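PDB 4ASM: beta-agarase D from Zobellia galactanivorans, which cleaves the beta-1,4 linkages between galactose and 3,6-anhydrogalactose in agarose at random, retaining the anomeric configuration. Local coordinates for residues P230-Y235 with I244-A249; N143-S148 with R336-A341. All blocks are in the same frame, centred on the assembly; numbering follows the deposited sequence.

Interaction 1: residues P230-Y235 with I244-A249; sequences PTRLEY and ILDNDA
Leu233 and Leu245 face each other as an antiparallel hydrogen-bonded pair, with both Leu233 N to Leu245 O and Leu245 N to Leu233 O at 2.9 Å. Strands 232-235 and 244-246 run at 176°, and the non-hydrogen-bonded pairs Arg232 with Asp246 and Glu234 with Ile244 lie next to this one. A third backbone bond, Asn247 N to Thr231 O at 2.7 Å, extends the pairing just past the strand ends; there Asn247 ND2 of the side chain also gives a weak bond to Thr231 OG1.

The polar side chains form a salt-bridge network centred on Arg232. Its CG stands opposite the backbone N (chi1 -178°), and the extended chain carries the guanidinium between two acids. NH1 donates to Asp246 OD2 at 2.9 Å, in the guanidinium plane and on the anti lone pair of an acid turned 86° from that plane. At another part of the guanidinium edge, NE at 2.9 Å and NH2 at 3.0 Å both meet the single atom OE2 of Glu234. The second oxygens are also engaged: Asp246 OD1 with Lys295 of helix 291-297, Glu234 OE1 with Asn226. With an alanine in place of Arg232, Glu234 OE2 and Asp246 OD2 would probably be left without the cation that joins them.

Aliphatic carbons fill in around the charges. Ile244, branched at CB as suits a strand, sets CG2 over the centre of one guanidinium face, 3.8 Å from its plane. The leucines, on the sheet face away from the charges, form the apolar part, Leu233 against Trp227 and Phe315, Leu245 against Val302.

Such cross-strand pairing is that of a beta hairpin, here the one made by strands 232-237 and 240-246 in the GH16 catalytic domain.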
ATOM      1  N   PRO A 230      16.718   0.365   7.690  1.00  8.63           N
ATOM      2  CA  PRO A 230      16.153  -0.982   7.839  1.00  9.28           C
ATOM      3  C   PRO A 230      15.005  -1.093   8.854  1.00  9.34           C
ATOM      4  O   PRO A 230      14.218  -2.030   8.794  1.00 10.59           O
ATOM      5  CB  PRO A 230      17.359  -1.811   8.302  1.00  9.69           C
ATOM      6  CG  PRO A 230      18.522  -1.107   7.690  1.00 10.15           C
ATOM      7  CD  PRO A 230      18.190   0.358   7.818  1.00  9.30           C
ATOM      8  N   THR A 231      14.888  -0.120   9.749  1.00 10.07           N
ATOM      9  CA  THR A 231      14.058  -0.352  10.893  1.00 10.94           C
ATOM     10  C   THR A 231      13.051   0.809  11.120  1.00 10.13           C
ATOM     11  O   THR A 231      12.234   0.758  12.033  1.00  9.79           O
ATOM     12  CB  THR A 231      15.093  -0.697  12.002  1.00 12.57           C
ATOM     13  OG1 THR A 231      14.978  -2.057  12.483  1.00 16.08           O
ATOM     14  CG2 THR A 231      15.312   0.349  12.964  1.00 13.00           C
ATOM     15  N   ARG A 232      13.042   1.794  10.219  1.00  8.73           N
ATOM     16  CA  ARG A 232      12.170   2.979  10.403  1.00  7.84           C
ATOM     17  C   ARG A 232      11.422   3.415   9.144  1.00  7.30           C
ATOM     18  O   ARG A 232      12.041   3.611   8.084  1.00  8.00           O
ATOM     19  CB  ARG A 232      12.925   4.173  11.002  1.00  8.29           C
ATOM     20  CG  ARG A 232      12.039   5.417  11.263  1.00  8.35           C
ATOM     21  CD  ARG A 232      12.860   6.479  11.954  1.00  9.75           C
ATOM     22  NE  ARG A 232      12.234   7.802  12.055  1.00 10.11           N
ATOM     23  CZ  ARG A 232      12.031   8.473  13.193  1.00 10.04           C
ATOM     24  NH1 ARG A 232      12.319   7.918  14.370  1.00  9.31           N
ATOM     25  NH2 ARG A 232      11.523   9.701  13.142  1.00 10.59           N
ATOM     26  N   LEU A 233      10.103   3.585   9.303  1.00  7.61           N
ATOM     27  CA  LEU A 233       9.197   4.091   8.254  1.00  7.09           C
ATOM     28  C   LEU A 233       8.413   5.262   8.799  1.00  7.46           C
ATOM     29  O   LEU A 233       7.974   5.216   9.946  1.00  7.45           O
ATOM     30  CB  LEU A 233       8.168   3.034   7.852  1.00  7.36           C
ATOM     31  CG  LEU A 233       8.648   1.656   7.409  1.00  7.17           C
ATOM     32  CD1 LEU A 233       7.468   0.709   7.126  1.00  8.97           C
ATOM     33  CD2 LEU A 233       9.579   1.766   6.190  1.00  7.68           C
ATOM     34  N   GLU A 234       8.203   6.285   7.967  1.00  6.75           N
ATOM     35  CA  GLU A 234       7.361   7.419   8.356  1.00  6.16           C
ATOM     36  C   GLU A 234       6.313   7.621   7.276  1.00  6.37           C
ATOM     37  O   GLU A 234       6.648   7.536   6.085  1.00  6.13           O
ATOM     38  CB  GLU A 234       8.187   8.689   8.477  1.00  6.11           C
ATOM     39  CG  GLU A 234       9.322   8.621   9.497  1.00  7.60           C
ATOM     40  CD  GLU A 234      10.392   9.679   9.288  1.00  8.36           C
ATOM     41  OE1 GLU A 234      10.290  10.484   8.337  1.00  9.11           O
ATOM     42  OE2 GLU A 234      11.337   9.703  10.110  1.00  9.74           O
ATOM     43  N   TYR A 235       5.060   7.867   7.678  1.00  4.92           N
ATOM     44  CA  TYR A 235       3.947   8.035   6.743  1.00  5.47           C
ATOM     45  C   TYR A 235       3.432   9.462   6.766  1.00  5.44           C
ATOM     46  O   TYR A 235       3.436  10.101   7.820  1.00  6.09           O
ATOM     47  CB  TYR A 235       2.792   7.079   7.091  1.00  5.23           C
ATOM     48  CG  TYR A 235       3.128   5.631   6.904  1.00  4.85           C
ATOM     49  CD1 TYR A 235       3.828   4.926   7.875  1.00  6.02           C
ATOM     50  CD2 TYR A 235       2.766   4.971   5.733  1.00  5.07           C
ATOM     51  CE1 TYR A 235       4.156   3.589   7.680  1.00  5.68           C
ATOM     52  CE2 TYR A 235       3.060   3.635   5.544  1.00  5.98           C
ATOM     53  CZ  TYR A 235       3.771   2.956   6.512  1.00  5.91           C
ATOM     54  OH  TYR A 235       4.109   1.632   6.320  1.00  6.75           O
ATOM     55  N   ILE A 244       4.815   6.873  12.531  1.00  6.32           N
ATOM     56  CA  ILE A 244       6.181   6.370  12.460  1.00  7.08           C
ATOM     57  C   ILE A 244       6.185   4.952  13.017  1.00  7.09           C
ATOM     58  O   ILE A 244       5.587   4.699  14.081  1.00  7.17           O
ATOM     59  CB  ILE A 244       7.182   7.211  13.288  1.00  6.75           C
ATOM     60  CG1 ILE A 244       7.102   8.695  12.925  1.00  7.37           C
ATOM     61  CG2 ILE A 244       8.624   6.711  13.060  1.00  8.34           C
ATOM     62  CD1 ILE A 244       7.995   9.563  13.765  1.00  9.26           C
ATOM     63  N   LEU A 245       6.843   4.027  12.305  1.00  7.43           N
ATOM     64  CA  LEU A 245       7.207   2.717  12.850  1.00  8.73           C
ATOM     65  C   LEU A 245       8.705   2.744  13.015  1.00  8.32           C
ATOM     66  O   LEU A 245       9.444   3.061  12.072  1.00  8.29           O
ATOM     67  CB  LEU A 245       6.830   1.565  11.907  1.00  9.73           C
ATOM     68  CG  LEU A 245       5.580   0.803  12.325  1.00 12.35           C
ATOM     69  CD1 LEU A 245       4.402   1.717  12.112  1.00 15.12           C
ATOM     70  CD2 LEU A 245       5.401  -0.483  11.577  1.00 11.03           C
ATOM     71  N   ASP A 246       9.178   2.463  14.216  1.00  8.54           N
ATOM     72  CA  ASP A 246      10.613   2.522  14.459  1.00  8.75           C
ATOM     73  C   ASP A 246      11.021   1.333  15.296  1.00  8.48           C
ATOM     74  O   ASP A 246      11.003   1.384  16.546  1.00  8.70           O
ATOM     75  CB  ASP A 246      10.997   3.853  15.118  1.00  8.98           C
ATOM     76  CG  ASP A 246      12.500   4.059  15.186  1.00  9.73           C
ATOM     77  OD1 ASP A 246      13.238   3.049  15.306  1.00 14.36           O
ATOM     78  OD2 ASP A 246      12.957   5.236  15.118  1.00 12.18           O
ATOM     79  N   ASN A 247      11.404   0.266  14.587  1.00  8.21           N
ATOM     80  CA  ASN A 247      11.917  -0.983  15.177  1.00  8.62           C
ATOM     81  C   ASN A 247      10.874  -1.771  15.989  1.00  7.94           C
ATOM     82  O   ASN A 247      10.382  -2.815  15.538  1.00  8.14           O
ATOM     83  CB  ASN A 247      13.209  -0.721  15.983  1.00  8.75           C
ATOM     84  CG  ASN A 247      13.904  -1.993  16.406  1.00 11.29           C
ATOM     85  OD1 ASN A 247      14.287  -2.147  17.577  1.00 15.18           O
ATOM     86  ND2 ASN A 247      14.065  -2.913  15.479  1.00 10.13           N
ATOM     87  N   ASP A 248      10.540  -1.278  17.187  1.00  8.27           N
ATOM     88  CA  ASP A 248       9.656  -1.989  18.111  1.00  8.07           C
ATOM     89  C   ASP A 248       8.617  -1.064  18.749  1.00  8.09           C
ATOM     90  O   ASP A 248       7.969  -1.434  19.722  1.00  7.85           O
ATOM     91  CB  ASP A 248      10.444  -2.755  19.199  1.00  8.10           C
ATOM     92  CG  ASP A 248      11.415  -1.878  19.959  1.00 10.76           C
ATOM     93  OD1 ASP A 248      11.460  -0.658  19.731  1.00 10.92           O
ATOM     94  OD2 ASP A 248      12.168  -2.446  20.790  1.00 11.46           O
ATOM     95  N   ALA A 249       8.463   0.122  18.154  1.00  7.75           N
ATOM     96  CA  ALA A 249       7.573   1.156  18.676  1.00  7.52           C
ATOM     97  C   ALA A 249       6.882   1.892  17.554  1.00  7.61           C
ATOM     98  O   ALA A 249       7.359   1.912  16.407  1.00  6.34           O
ATOM     99  CB  ALA A 249       8.376   2.145  19.520  1.00  8.74           C
TER

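Interaction 2: residues N143-S148 with R336-A341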
ATOM      1  N   ASN A 143     -13.656   5.772  -5.325  1.00  7.36           N
ATOM      2  CA  ASN A 143     -14.923   5.723  -4.604  1.00  7.26           C
ATOM      3  C   ASN A 143     -15.570   4.339  -4.772  1.00  6.78           C
ATOM      4  O   ASN A 143     -16.633   4.183  -5.379  1.00  7.02           O
ATOM      5  CB  ASN A 143     -15.864   6.828  -5.086  1.00  7.39           C
ATOM      6  CG  ASN A 143     -17.065   6.957  -4.197  1.00  9.71           C
ATOM      7  OD1 ASN A 143     -17.004   6.625  -3.011  1.00 11.14           O
ATOM      8  ND2 ASN A 143     -18.173   7.402  -4.760  1.00 14.16           N
ATOM      9  N   SER A 144     -14.880   3.339  -4.232  1.00  7.06           N
ATOM     10  CA  SER A 144     -15.179   1.921  -4.437  1.00  6.77           C
ATOM     11  C   SER A 144     -14.790   1.172  -3.187  1.00  6.38           C
ATOM     12  O   SER A 144     -13.917   1.610  -2.447  1.00  6.62           O
ATOM     13  CB  SER A 144     -14.325   1.372  -5.579  1.00  6.64           C
ATOM     14  OG  SER A 144     -14.604   0.015  -5.849  1.00  7.70           O
ATOM     15  N   THR A 145     -15.439   0.031  -2.957  1.00  6.42           N
ATOM     16  CA  THR A 145     -15.060  -0.825  -1.838  1.00  6.52           C
ATOM     17  C   THR A 145     -13.786  -1.624  -2.138  1.00  6.76           C
ATOM     18  O   THR A 145     -13.256  -2.287  -1.249  1.00  6.55           O
ATOM     19  CB  THR A 145     -16.182  -1.795  -1.478  1.00  6.24           C
ATOM     20  OG1 THR A 145     -16.432  -2.632  -2.611  1.00  7.26           O
ATOM     21  CG2 THR A 145     -17.461  -1.019  -1.163  1.00  7.81           C
ATOM     22  N   LEU A 146     -13.325  -1.588  -3.390  1.00  5.97           N
ATOM     23  CA  LEU A 146     -12.023  -2.165  -3.771  1.00  5.91           C
ATOM     24  C   LEU A 146     -10.867  -1.412  -3.147  1.00  5.98           C
ATOM     25  O   LEU A 146     -11.004  -0.257  -2.734  1.00  6.06           O
ATOM     26  CB  LEU A 146     -11.842  -2.099  -5.292  1.00  6.68           C
ATOM     27  CG  LEU A 146     -12.830  -2.931  -6.093  1.00  5.60           C
ATOM     28  CD1 LEU A 146     -12.727  -2.554  -7.560  1.00  8.45           C
ATOM     29  CD2 LEU A 146     -12.613  -4.424  -5.904  1.00  6.23           C
ATOM     30  N   ALA A 147      -9.708  -2.076  -3.107  1.00  5.09           N
ATOM     31  CA  ALA A 147      -8.492  -1.478  -2.559  1.00  5.87           C
ATOM     32  C   ALA A 147      -7.790  -0.613  -3.603  1.00  5.97           C
ATOM     33  O   ALA A 147      -7.508  -1.081  -4.724  1.00  6.83           O
ATOM     34  CB  ALA A 147      -7.541  -2.569  -2.078  1.00  6.02           C
ATOM     35  N   SER A 148      -7.538   0.641  -3.221  1.00  5.19           N
ATOM     36  CA  SER A 148      -6.649   1.556  -3.949  1.00  5.05           C
ATOM     37  C   SER A 148      -5.272   1.391  -3.330  1.00  5.20           C
ATOM     38  O   SER A 148      -5.092   1.692  -2.132  1.00  5.48           O
ATOM     39  CB  SER A 148      -7.136   2.994  -3.777  1.00  5.56           C
ATOM     40  OG  SER A 148      -8.415   3.177  -4.373  1.00  6.27           O
ATOM     41  N   ARG A 336     -18.233  -7.339   0.695  1.00  8.54           N
ATOM     42  CA  ARG A 336     -17.957  -5.907   0.660  1.00  9.79           C
ATOM     43  C   ARG A 336     -17.464  -5.413  -0.702  1.00 10.31           C
ATOM     44  O   ARG A 336     -17.555  -4.220  -0.962  1.00 12.23           O
ATOM     45  CB  ARG A 336     -17.077  -5.446   1.827  1.00  8.97           C
ATOM     46  CG  ARG A 336     -17.857  -5.440   3.160  1.00  9.44           C
ATOM     47  CD  ARG A 336     -17.092  -4.701   4.260  1.00  9.57           C
ATOM     48  NE  ARG A 336     -15.891  -5.460   4.568  1.00 10.59           N
ATOM     49  CZ  ARG A 336     -15.821  -6.434   5.475  1.00 10.61           C
ATOM     50  NH1 ARG A 336     -16.878  -6.774   6.223  1.00 12.02           N
ATOM     51  NH2 ARG A 336     -14.681  -7.072   5.628  1.00 10.51           N
ATOM     52  N   SER A 337     -17.019  -6.330  -1.580  1.00 10.05           N
ATOM     53  CA  SER A 337     -16.643  -6.030  -2.985  1.00 10.89           C
ATOM     54  C   SER A 337     -17.766  -5.360  -3.738  1.00 10.67           C
ATOM     55  O   SER A 337     -18.928  -5.545  -3.377  1.00 10.59           O
ATOM     56  CB  SER A 337     -16.408  -7.302  -3.816  1.00 11.79           C
ATOM     57  OG  SER A 337     -15.671  -8.308  -3.184  1.00 15.67           O
ATOM     58  N   PRO A 338     -17.437  -4.656  -4.832  1.00 10.08           N
ATOM     59  CA  PRO A 338     -18.458  -3.905  -5.582  1.00 11.15           C
ATOM     60  C   PRO A 338     -19.635  -4.735  -6.058  1.00 10.97           C
ATOM     61  O   PRO A 338     -19.478  -5.914  -6.392  1.00 10.76           O
ATOM     62  CB  PRO A 338     -17.686  -3.358  -6.778  1.00 11.50           C
ATOM     63  CG  PRO A 338     -16.295  -3.195  -6.240  1.00 11.77           C
ATOM     64  CD  PRO A 338     -16.094  -4.432  -5.403  1.00 10.55           C
ATOM     65  N   ASN A 339     -20.811  -4.114  -6.063  1.00 10.78           N
ATOM     66  CA  ASN A 339     -21.965  -4.740  -6.673  1.00 10.77           C
ATOM     67  C   ASN A 339     -22.216  -4.189  -8.072  1.00 10.82           C
ATOM     68  O   ASN A 339     -21.554  -3.248  -8.521  1.00 10.78           O
ATOM     69  CB  ASN A 339     -23.184  -4.606  -5.777  1.00 12.02           C
ATOM     70  CG  ASN A 339     -23.525  -3.147  -5.429  1.00  8.88           C
ATOM     71  OD1 ASN A 339     -23.560  -2.267  -6.301  1.00  8.31           O
ATOM     72  ND2 ASN A 339     -23.814  -2.897  -4.146  1.00  7.95           N
ATOM     73  N   ALA A 340     -23.177  -4.783  -8.771  1.00 10.44           N
ATOM     74  CA  ALA A 340     -23.427  -4.409 -10.159  1.00 10.64           C
ATOM     75  C   ALA A 340     -23.816  -2.943 -10.330  1.00 11.20           C
ATOM     76  O   ALA A 340     -23.347  -2.278 -11.253  1.00 12.04           O
ATOM     77  CB  ALA A 340     -24.474  -5.338 -10.782  1.00 11.32           C
ATOM     78  N   ALA A 341     -24.672  -2.422  -9.444  1.00 10.15           N
ATOM     79  CA  ALA A 341     -25.077  -1.026  -9.513  1.00 10.18           C
ATOM     80  C   ALA A 341     -23.878  -0.087  -9.381  1.00 10.51           C
ATOM     81  O   ALA A 341     -23.746   0.876 -10.140  1.00 11.25           O
ATOM     82  CB  ALA A 341     -26.161  -0.722  -8.445  1.00 10.38           C
TER
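Thr145 and Ser337 bring their CA atoms to 5.6 Å where two irregular pieces of chain pass each other, just before strand 147-153 and ahead of helix 340-343, and no backbone-to-backbone hydrogen bond joins them.

Side chains therefore make the contact, and Pro338 is at its middle. The Leu146 side chain crosses the proline ring at about a right angle: CG of Leu146 stands 3.5 Å from CG of Pro338, tighter than usual for two carbons, while Leu146 CD2 meets Pro338 CD, also at 3.5 Å. A branched leucine suits the place because its CG and CD2 can meet both carbons of the proline CG-CD bond, and the closed ring is a compact, rigid apolar surface with no N-H to satisfy. Leu146 also touches Asp327.

Two hydroxyls border the same ring. Ser144 OG accepts from Leu146 N at 3.2 Å, an ST turn that occupies this N-H and keeps the hydroxyl beside the proline, 3.6 Å from Pro338 CG. Thr145 points its CB toward 336-341, with OG1 between the backbone N and the carbonyl carbon (chi1 61°). From there OG1 lies 3.3 Å from Pro338 CD and appears to donate to Arg336 O, although the position of that oxygen is less certain and the bond is best taken as probable.

Segment 336-341 has further bonds: Ser337, whose CB points away from 143-148, bonds through OG to Asp327, and Pro338 O accepts from Arg97.

Chemically, this is an apolar contact edged with hydroxyls. The proline nitrogen has no hydrogen to share, which leaves the Arg336 carbonyl as the probable acceptor of the Thr145 hydroxyl, while Pro338 is met by both Leu146 and Thr145.

In the fold
Interaction 1 is local, a hairpin with eight residues between its segments, whereas interaction 2 joins parts of the chain 188 residues apart and encloses the hairpin within the loop it closes. The two lie on opposite sides of the chain's centre, their own centres 31 Å apart and their nearest atoms about 11 Å apart, without touching. Each comes within about 10 Å of residues of the probable agarose-binding site. The side chain of Leu233 is about 9 Å from that of Glu160, the probable nucleophile. In 143-148 with 336-341, the Leu146 side chain is about 7 Å from that of Glu326 and about 9 Å from that of His83, both likely substrate-binding residues.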